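PDB 2HEK: HD domain-containing protein from Aquifex aeolicus, which binds zinc and guanosine diphosphate at separate sites and, as a member of the HD-domain family, may act as a dGTPase. Local coordinates for residues 150-155 / 193-198; 8-13 / 58-63; 112-117 / 133-138. All blocks are in the same frame, centred on the assembly; numbering follows the deposited sequence.

Interaction 1: 150-155 / 193-198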
loop_
_atom_site.group_PDB
_atom_site.type_symbol
_atom_site.label_atom_id
_atom_site.label_comp_id
_atom_site.label_asym_id
_atom_site.label_seq_id
_atom_site.Cartn_x
_atom_site.Cartn_y
_atom_site.Cartn_z
ATOM N N LEU A 150 19.982 -6.603 25.805
ATOM C CA LEU A 150 18.539 -6.543 25.889
ATOM C C LEU A 150 18.086 -5.112 25.785
ATOM O O LEU A 150 17.095 -4.831 25.102
ATOM C CB LEU A 150 18.009 -7.216 27.194
ATOM C CG LEU A 150 18.240 -8.733 27.324
ATOM C CD1 LEU A 150 17.575 -9.287 28.587
ATOM C CD2 LEU A 150 17.682 -9.467 26.085
ATOM N N SER A 151 18.827 -4.205 26.435
ATOM C CA SER A 151 18.493 -2.791 26.405
ATOM C C SER A 151 18.630 -2.208 24.988
ATOM O O SER A 151 17.808 -1.378 24.584
ATOM C CB SER A 151 19.381 -2.016 27.359
ATOM O OG SER A 151 18.888 -0.706 27.477
ATOM N N GLU A 152 19.647 -2.666 24.243
ATOM C CA GLU A 152 19.863 -2.274 22.828
ATOM C C GLU A 152 18.664 -2.653 21.951
ATOM O O GLU A 152 18.320 -1.923 21.013
ATOM C CB GLU A 152 21.105 -2.959 22.244
ATOM C CG GLU A 152 22.409 -2.315 22.646
ATOM C CD GLU A 152 23.663 -3.006 22.062
ATOM O OE1 GLU A 152 23.578 -3.995 21.291
ATOM O OE2 GLU A 152 24.764 -2.551 22.426
ATOM N N ILE A 153 18.048 -3.795 22.254
ATOM C CA ILE A 153 16.897 -4.259 21.485
ATOM C C ILE A 153 15.756 -3.225 21.521
ATOM O O ILE A 153 15.065 -3.027 20.525
ATOM C CB ILE A 153 16.441 -5.670 21.920
ATOM C CG1 ILE A 153 17.504 -6.713 21.512
ATOM C CG2 ILE A 153 14.999 -6.008 21.363
ATOM C CD1 ILE A 153 17.220 -8.156 22.024
ATOM N N ILE A 154 15.606 -2.545 22.642
ATOM C CA ILE A 154 14.563 -1.547 22.824
ATOM C C ILE A 154 14.986 -0.111 22.504
ATOM O O ILE A 154 14.251 0.588 21.793
ATOM C CB ILE A 154 13.969 -1.578 24.243
ATOM C CG1 ILE A 154 13.308 -2.929 24.522
ATOM C CG2 ILE A 154 12.885 -0.457 24.411
ATOM C CD1 ILE A 154 13.174 -3.117 26.032
ATOM N N THR A 155 16.172 0.310 22.979
ATOM C CA THR A 155 16.547 1.726 23.046
ATOM C C THR A 155 17.678 2.071 22.068
ATOM O O THR A 155 18.072 3.240 21.959
ATOM C CB THR A 155 17.031 2.115 24.487
ATOM O OG1 THR A 155 18.170 1.319 24.805
ATOM C CG2 THR A 155 15.917 1.839 25.587
ATOM N N GLU A 193 29.458 -10.293 19.165
ATOM C CA GLU A 193 30.241 -9.695 20.252
ATOM C C GLU A 193 29.287 -8.982 21.210
ATOM O O GLU A 193 29.543 -7.863 21.656
ATOM C CB GLU A 193 31.267 -8.696 19.699
ATOM C CG GLU A 193 32.536 -9.293 19.068
ATOM C CD GLU A 193 33.402 -8.215 18.404
ATOM O OE1 GLU A 193 33.277 -7.019 18.801
ATOM O OE2 GLU A 193 34.194 -8.555 17.485
ATOM N N ASN A 194 28.163 -9.629 21.485
ATOM C CA ASN A 194 27.136 -9.075 22.360
ATOM C C ASN A 194 26.512 -7.715 21.951
ATOM O O ASN A 194 25.946 -7.006 22.789
ATOM C CB ASN A 194 27.666 -9.016 23.796
ATOM C CG ASN A 194 26.579 -9.182 24.807
ATOM O OD1 ASN A 194 26.261 -8.241 25.532
ATOM N ND2 ASN A 194 25.967 -10.369 24.843
ATOM N N LYS A 195 26.615 -7.355 20.672
ATOM C CA LYS A 195 25.929 -6.162 20.159
ATOM C C LYS A 195 24.864 -6.590 19.162
ATOM O O LYS A 195 25.004 -7.645 18.516
ATOM C CB LYS A 195 26.896 -5.221 19.440
ATOM C CG LYS A 195 28.008 -4.633 20.281
ATOM C CD LYS A 195 29.060 -3.999 19.369
ATOM C CE LYS A 195 30.489 -4.238 19.889
ATOM N NZ LYS A 195 30.760 -3.574 21.209
ATOM N N VAL A 196 23.810 -5.777 19.028
ATOM C CA VAL A 196 22.877 -5.894 17.898
ATOM C C VAL A 196 23.545 -5.222 16.701
ATOM O O VAL A 196 23.889 -4.042 16.750
ATOM C CB VAL A 196 21.497 -5.225 18.189
ATOM C CG1 VAL A 196 20.550 -5.347 16.950
ATOM C CG2 VAL A 196 20.832 -5.856 19.417
ATOM N N VAL A 197 23.775 -5.977 15.639
ATOM C CA VAL A 197 24.456 -5.422 14.453
ATOM C C VAL A 197 23.604 -5.720 13.221
ATOM O O VAL A 197 22.656 -6.483 13.329
ATOM C CB VAL A 197 25.910 -6.034 14.269
ATOM C CG1 VAL A 197 26.763 -5.798 15.515
ATOM C CG2 VAL A 197 25.859 -7.516 13.973
ATOM N N VAL A 198 23.962 -5.180 12.052
ATOM C CA VAL A 198 23.226 -5.500 10.827
ATOM C C VAL A 198 24.106 -6.379 9.932
ATOM O O VAL A 198 25.250 -6.038 9.692
ATOM C CB VAL A 198 22.832 -4.207 10.032
ATOM C CG1 VAL A 198 21.901 -4.530 8.819
ATOM C CG2 VAL A 198 22.161 -3.176 10.956
#
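Lys195 meets the carboxylate of Glu152 with its backbone rather than its ammonium group: CA of Lys195 lies 3.4 Å from OE1 of Glu152, while its side chain leads off elsewhere. Charge attraction across the remaining gap would probably be modest, since Glu152 OE2 and Lys195 NZ stay 6.2 Å apart. At Val196 the strand gives up its amide to the same oxygen, N to Glu152 OE1 at 2.9 Å. This bond is nearly straight (167° at the hydrogen), and the N-H comes in almost along the C-O axis of the carboxylate. The glutamate chain is extended beyond CG (chi2 180°), which carries OE1 across from the helix to the strand. Beside this bond, Val196 CG2 touches CG1 of Ile153 at 4.0 Å, the two side chains running roughly perpendicular; Leu69 and Phe158 add to the apolar surroundings of the valine. With an alanine at position Glu152, the amide of Val196 would probably lose its acceptor, and with it this straight link between helix and strand. The pairing joins helix 145-155 of the HD domain to the beta hairpin of strands 189-192 and 195-199 in the HD-associated region.

Interaction 2: 8-13 / 58-63; sequences PLYGFV and VYHITE
With CG anti to the carbonyl carbon in Tyr10 (chi1 -58°) and anti to the backbone N in His60 (chi1 173°), the two aromatic side chains lie alongside one another, pointing opposite ways. Their rings meet obliquely, planes at 39° and centroids 4.5 Å apart. CD2 of His60 lies over one face of the tyrosine ring, toward its rim and 3.4 Å from Tyr10 CG, while Leu9 CB covers the centre of the opposite face. Farther out, Tyr10 lies crosswise to Ile61, bringing its OH to 3.3 Å from Ile61 CG1; the hydroxyl itself is hydrogen-bonded to Asp164 of helix 160-173. Tyr10 and Gly11 together face Asp7 in a classic beta bulge, at the turn of the N-terminal hairpin formed by strands 2-7 and 11-16. Strand 11-13 then passes helix 58-63 of the HD domain at a right angle. Val13 straddles the base of the histidine here, its CG1 and CG2 each 3.8 Å from His60 CB, and CG1 also reaches Tyr59 CD1 at 4.2 Å. Phe12 points away from helix 58-63, and its ring makes a cation-pi contact with Arg184 of a neighbouring subunit.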
loop_
_atom_site.group_PDB
_atom_site.type_symbol
_atom_site.label_atom_id
_atom_site.label_comp_id
_atom_site.label_asym_id
_atom_site.label_seq_id
_atom_site.Cartn_x
_atom_site.Cartn_y
_atom_site.Cartn_z
ATOM N N PRO A 8 -3.432 -0.898 12.974
ATOM C CA PRO A 8 -3.303 -0.696 11.513
ATOM C C PRO A 8 -1.853 -0.767 11.027
ATOM O O PRO A 8 -1.628 -0.991 9.831
ATOM C CB PRO A 8 -3.859 0.722 11.300
ATOM C CG PRO A 8 -3.752 1.398 12.656
ATOM C CD PRO A 8 -4.010 0.283 13.644
ATOM N N LEU A 9 -0.863 -0.632 11.932
ATOM C CA LEU A 9 0.524 -0.772 11.506
ATOM C C LEU A 9 0.890 -2.237 11.254
ATOM O O LEU A 9 1.741 -2.522 10.432
ATOM C CB LEU A 9 1.493 -0.181 12.546
ATOM C CG LEU A 9 1.823 1.304 12.368
ATOM C CD1 LEU A 9 0.580 2.240 12.485
ATOM C CD2 LEU A 9 2.838 1.567 13.408
ATOM N N TYR A 10 0.274 -3.164 11.971
ATOM C CA TYR A 10 0.795 -4.546 12.001
ATOM C C TYR A 10 -0.254 -5.576 11.680
ATOM O O TYR A 10 0.073 -6.740 11.541
ATOM C CB TYR A 10 1.352 -4.869 13.411
ATOM C CG TYR A 10 2.447 -3.906 13.797
ATOM C CD1 TYR A 10 2.329 -3.125 14.951
ATOM C CD2 TYR A 10 3.576 -3.733 12.979
ATOM C CE1 TYR A 10 3.321 -2.207 15.302
ATOM C CE2 TYR A 10 4.574 -2.797 13.324
ATOM C CZ TYR A 10 4.442 -2.073 14.484
ATOM O OH TYR A 10 5.407 -1.180 14.840
ATOM N N GLY A 11 -1.512 -5.161 11.593
ATOM C CA GLY A 11 -2.630 -6.115 11.482
ATOM C C GLY A 11 -3.197 -6.365 12.878
ATOM O O GLY A 11 -4.170 -5.723 13.300
ATOM N N PHE A 12 -2.592 -7.285 13.608
ATOM C CA PHE A 12 -3.001 -7.550 15.019
ATOM C C PHE A 12 -1.766 -7.641 15.885
ATOM O O PHE A 12 -0.727 -8.078 15.406
ATOM C CB PHE A 12 -3.798 -8.853 15.111
ATOM C CG PHE A 12 -5.171 -8.743 14.526
ATOM C CD1 PHE A 12 -6.255 -8.345 15.327
ATOM C CD2 PHE A 12 -5.390 -8.983 13.173
ATOM C CE1 PHE A 12 -7.528 -8.229 14.790
ATOM C CE2 PHE A 12 -6.674 -8.849 12.625
ATOM C CZ PHE A 12 -7.732 -8.469 13.436
ATOM N N VAL A 13 -1.858 -7.176 17.127
ATOM C CA VAL A 13 -0.817 -7.434 18.126
ATOM C C VAL A 13 -1.341 -8.465 19.150
ATOM O O VAL A 13 -2.375 -8.257 19.774
ATOM C CB VAL A 13 -0.385 -6.127 18.813
ATOM C CG1 VAL A 13 0.579 -6.400 20.011
ATOM C CG2 VAL A 13 0.243 -5.169 17.736
ATOM N N VAL A 58 5.503 -1.273 20.496
ATOM C CA VAL A 58 6.882 -1.597 20.978
ATOM C C VAL A 58 6.990 -3.063 21.468
ATOM O O VAL A 58 7.921 -3.807 21.101
ATOM C CB VAL A 58 7.348 -0.609 22.058
ATOM C CG1 VAL A 58 8.755 -1.001 22.564
ATOM C CG2 VAL A 58 7.396 0.825 21.499
ATOM N N TYR A 59 6.018 -3.479 22.281
ATOM C CA TYR A 59 5.900 -4.878 22.695
ATOM C C TYR A 59 5.928 -5.812 21.463
ATOM O O TYR A 59 6.655 -6.779 21.449
ATOM C CB TYR A 59 4.615 -5.071 23.476
ATOM C CG TYR A 59 4.223 -6.497 23.815
ATOM C CD1 TYR A 59 3.498 -7.298 22.905
ATOM C CD2 TYR A 59 4.527 -7.032 25.083
ATOM C CE1 TYR A 59 3.124 -8.646 23.247
ATOM C CE2 TYR A 59 4.147 -8.341 25.436
ATOM C CZ TYR A 59 3.447 -9.139 24.523
ATOM O OH TYR A 59 3.099 -10.430 24.900
ATOM N N HIS A 60 5.140 -5.518 20.436
ATOM C CA HIS A 60 5.075 -6.363 19.233
ATOM C C HIS A 60 6.390 -6.370 18.433
ATOM O O HIS A 60 6.886 -7.443 18.005
ATOM C CB HIS A 60 3.921 -5.840 18.353
ATOM C CG HIS A 60 3.853 -6.497 17.017
ATOM N ND1 HIS A 60 3.366 -7.772 16.844
ATOM C CD2 HIS A 60 4.219 -6.059 15.787
ATOM C CE1 HIS A 60 3.436 -8.095 15.560
ATOM N NE2 HIS A 60 3.942 -7.069 14.899
ATOM N N ILE A 61 6.991 -5.196 18.224
ATOM C CA ILE A 61 8.283 -5.151 17.523
ATOM C C ILE A 61 9.411 -5.817 18.338
ATOM O O ILE A 61 10.260 -6.513 17.772
ATOM C CB ILE A 61 8.687 -3.695 17.112
ATOM C CG1 ILE A 61 7.716 -3.202 16.050
ATOM C CG2 ILE A 61 10.143 -3.647 16.512
ATOM C CD1 ILE A 61 7.821 -3.980 14.706
ATOM N N THR A 62 9.396 -5.630 19.662
ATOM C CA THR A 62 10.356 -6.315 20.530
ATOM C C THR A 62 10.244 -7.826 20.356
ATOM O O THR A 62 11.268 -8.492 20.247
ATOM C CB THR A 62 10.155 -5.943 22.015
ATOM O OG1 THR A 62 10.278 -4.511 22.146
ATOM C CG2 THR A 62 11.225 -6.618 22.884
ATOM N N GLU A 63 9.015 -8.351 20.350
ATOM C CA GLU A 63 8.759 -9.790 20.084
ATOM C C GLU A 63 9.427 -10.248 18.803
ATOM O O GLU A 63 10.155 -11.273 18.774
ATOM C CB GLU A 63 7.256 -10.077 20.010
ATOM C CG GLU A 63 6.846 -11.584 19.965
ATOM C CD GLU A 63 5.363 -11.736 20.280
ATOM O OE1 GLU A 63 4.529 -11.170 19.525
ATOM O OE2 GLU A 63 5.019 -12.395 21.303
#

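Interaction 3: 112-117 / 133-138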
loop_
_atom_site.group_PDB
_atom_site.type_symbol
_atom_site.label_atom_id
_atom_site.label_comp_id
_atom_site.label_asym_id
_atom_site.label_seq_id
_atom_site.Cartn_x
_atom_site.Cartn_y
_atom_site.Cartn_z
ATOM N N VAL A 112 6.915 4.680 38.615
ATOM C CA VAL A 112 5.597 4.109 38.280
ATOM C C VAL A 112 5.644 2.556 38.394
ATOM O O VAL A 112 4.734 1.925 38.916
ATOM C CB VAL A 112 5.064 4.605 36.908
ATOM C CG1 VAL A 112 3.805 3.855 36.505
ATOM C CG2 VAL A 112 4.783 6.101 36.952
ATOM N N ILE A 113 6.731 1.963 37.904
ATOM C CA ILE A 113 6.888 0.505 38.008
ATOM C C ILE A 113 6.974 0.039 39.470
ATOM O O ILE A 113 6.422 -1.013 39.807
ATOM C CB ILE A 113 8.132 0.052 37.247
ATOM C CG1 ILE A 113 7.918 0.168 35.734
ATOM C CG2 ILE A 113 8.496 -1.385 37.603
ATOM C CD1 ILE A 113 9.202 0.206 34.935
ATOM N N LYS A 114 7.656 0.803 40.323
ATOM C CA LYS A 114 7.923 0.360 41.694
ATOM C C LYS A 114 6.870 0.779 42.715
ATOM O O LYS A 114 6.654 0.056 43.704
ATOM C CB LYS A 114 9.304 0.830 42.121
ATOM C CG LYS A 114 10.424 -0.005 41.467
ATOM C CD LYS A 114 11.804 0.508 41.872
ATOM C CE LYS A 114 12.898 -0.447 41.392
ATOM N NZ LYS A 114 14.282 0.051 41.753
ATOM N N GLU A 115 6.202 1.911 42.466
ATOM C CA GLU A 115 5.291 2.528 43.436
ATOM C C GLU A 115 3.788 2.369 43.138
ATOM O O GLU A 115 2.957 2.976 43.830
ATOM C CB GLU A 115 5.639 4.019 43.625
ATOM C CG GLU A 115 7.110 4.303 44.033
ATOM C CD GLU A 115 7.473 5.789 44.066
ATOM O OE1 GLU A 115 6.597 6.659 44.290
ATOM O OE2 GLU A 115 8.662 6.104 43.873
ATOM N N THR A 116 3.425 1.565 42.129
ATOM C CA THR A 116 2.010 1.342 41.809
ATOM C C THR A 116 1.733 -0.154 41.727
ATOM O O THR A 116 2.654 -0.963 41.917
ATOM C CB THR A 116 1.633 1.998 40.443
ATOM O OG1 THR A 116 2.352 1.338 39.398
ATOM C CG2 THR A 116 1.950 3.509 40.435
ATOM N N GLU A 117 0.494 -0.537 41.392
ATOM C CA GLU A 117 0.131 -1.948 41.175
ATOM C C GLU A 117 1.014 -2.656 40.154
ATOM O O GLU A 117 1.076 -3.877 40.154
ATOM C CB GLU A 117 -1.361 -2.104 40.785
ATOM C CG GLU A 117 -1.816 -1.216 39.606
ATOM C CD GLU A 117 -3.281 -1.460 39.149
ATOM O OE1 GLU A 117 -3.744 -2.644 39.190
ATOM O OE2 GLU A 117 -3.965 -0.472 38.745
ATOM N N ARG A 133 16.233 -5.710 36.835
ATOM C CA ARG A 133 16.870 -5.809 35.513
ATOM C C ARG A 133 15.960 -5.231 34.418
ATOM O O ARG A 133 16.428 -4.483 33.574
ATOM C CB ARG A 133 17.223 -7.270 35.195
ATOM C CG ARG A 133 18.312 -7.811 36.139
ATOM C CD ARG A 133 18.564 -9.275 35.935
ATOM N NE ARG A 133 19.231 -9.591 34.659
ATOM C CZ ARG A 133 18.700 -10.299 33.661
ATOM N NH1 ARG A 133 17.447 -10.736 33.725
ATOM N NH2 ARG A 133 19.429 -10.554 32.574
ATOM N N LEU A 134 14.665 -5.571 34.463
ATOM C CA LEU A 134 13.669 -4.950 33.583
ATOM C C LEU A 134 13.739 -3.417 33.632
ATOM O O LEU A 134 13.730 -2.756 32.600
ATOM C CB LEU A 134 12.257 -5.425 33.946
ATOM C CG LEU A 134 11.092 -4.908 33.067
ATOM C CD1 LEU A 134 9.967 -5.903 33.184
ATOM C CD2 LEU A 134 10.601 -3.568 33.537
ATOM N N VAL A 135 13.795 -2.855 34.828
ATOM C CA VAL A 135 13.906 -1.394 34.979
ATOM C C VAL A 135 15.157 -0.815 34.291
ATOM O O VAL A 135 15.071 0.151 33.546
ATOM C CB VAL A 135 13.866 -0.974 36.460
ATOM C CG1 VAL A 135 14.291 0.503 36.600
ATOM C CG2 VAL A 135 12.467 -1.208 37.027
ATOM N N ARG A 136 16.314 -1.418 34.521
ATOM C CA ARG A 136 17.565 -0.974 33.889
ATOM C C ARG A 136 17.505 -1.087 32.373
ATOM O O ARG A 136 17.938 -0.194 31.671
ATOM C CB ARG A 136 18.760 -1.797 34.423
ATOM C CG ARG A 136 19.172 -1.355 35.833
ATOM C CD ARG A 136 20.559 -1.879 36.275
ATOM N NE ARG A 136 20.578 -3.330 36.435
ATOM C CZ ARG A 136 20.195 -3.949 37.562
ATOM N NH1 ARG A 136 19.737 -3.257 38.590
ATOM N NH2 ARG A 136 20.239 -5.245 37.646
ATOM N N ILE A 137 17.008 -2.217 31.896
ATOM C CA ILE A 137 16.874 -2.500 30.485
ATOM C C ILE A 137 15.980 -1.430 29.835
ATOM O O ILE A 137 16.362 -0.806 28.828
ATOM C CB ILE A 137 16.336 -3.929 30.275
ATOM C CG1 ILE A 137 17.445 -4.931 30.618
ATOM C CG2 ILE A 137 15.799 -4.171 28.784
ATOM C CD1 ILE A 137 16.945 -6.293 30.910
ATOM N N THR A 138 14.833 -1.169 30.447
ATOM C CA THR A 138 13.916 -0.205 29.871
ATOM C C THR A 138 14.425 1.239 29.930
ATOM O O THR A 138 14.062 2.050 29.084
ATOM C CB THR A 138 12.467 -0.329 30.412
ATOM O OG1 THR A 138 11.570 0.096 29.373
ATOM C CG2 THR A 138 12.250 0.513 31.683
#
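Two helices of the HD domain, 108-115 and 128-139, pack together here through a small apolar patch in which Ile113 meets Val135. Their side chains overlap antiparallel, and both branches of the isoleucine engage one methyl group: Val135 CG2 lies 4.0 Å from Ile113 CG2 and 4.1 Å from Ile113 CD1. The isoleucine holds CG1 anti to its carbonyl carbon (chi1 -71°) and its chain extended, which carries CD1 toward the other helix. CD1 comes within 4.3 Å of Leu134 CD2 and, a turn farther along that helix and more loosely, 4.5 Å of Thr138 CG2. Leu86 also touches Ile113. The metal site of the HD fold lies close by: the side chain of Thr138 is about 8 Å from those of the zinc ligands Asp85 and Asp161, and it touches His84, which together with Asp85 fits the His-Asp pair that gives the family its name. The hydroxyl of Thr138 is hydrogen-bonded to the carbonyl of Ala80, while its methyl faces Ile113. At the edge of the patch, the aliphatic part of Lys114 passes beside the same valine, CE to Val135 CG2 at 4.5 Å, and its NZ forms salt bridges with Glu110 and Glu132. Thr116 is the N-cap of helix 117-123, its side chain capping a backbone N there; separately, its OG1 donates back to Val112 O.

From the N terminus, interaction 2 comes first, closing a 44-residue loop between the N-terminal hairpin and helix 51-69. Interaction 3 follows and closes a short loop of 15 residues between two HD-domain helices; interaction 1 then spans 37 residues, from helix 145-155 to strand 195-199. The three lie in series, none nested in or crossing another. Helix 145-155 is the common neighbour: Ile153 CG2 packs on Thr62 CG2 of segment 58-63 at 4.1 Å, and Ser151 OG makes a probable hydrogen bond to Ile137 O of segment 133-138. Interactions 2 and 3 do not touch. Together the contacts tie the hairpin, the HD helices and the mixed sheet that contains strand 195-199.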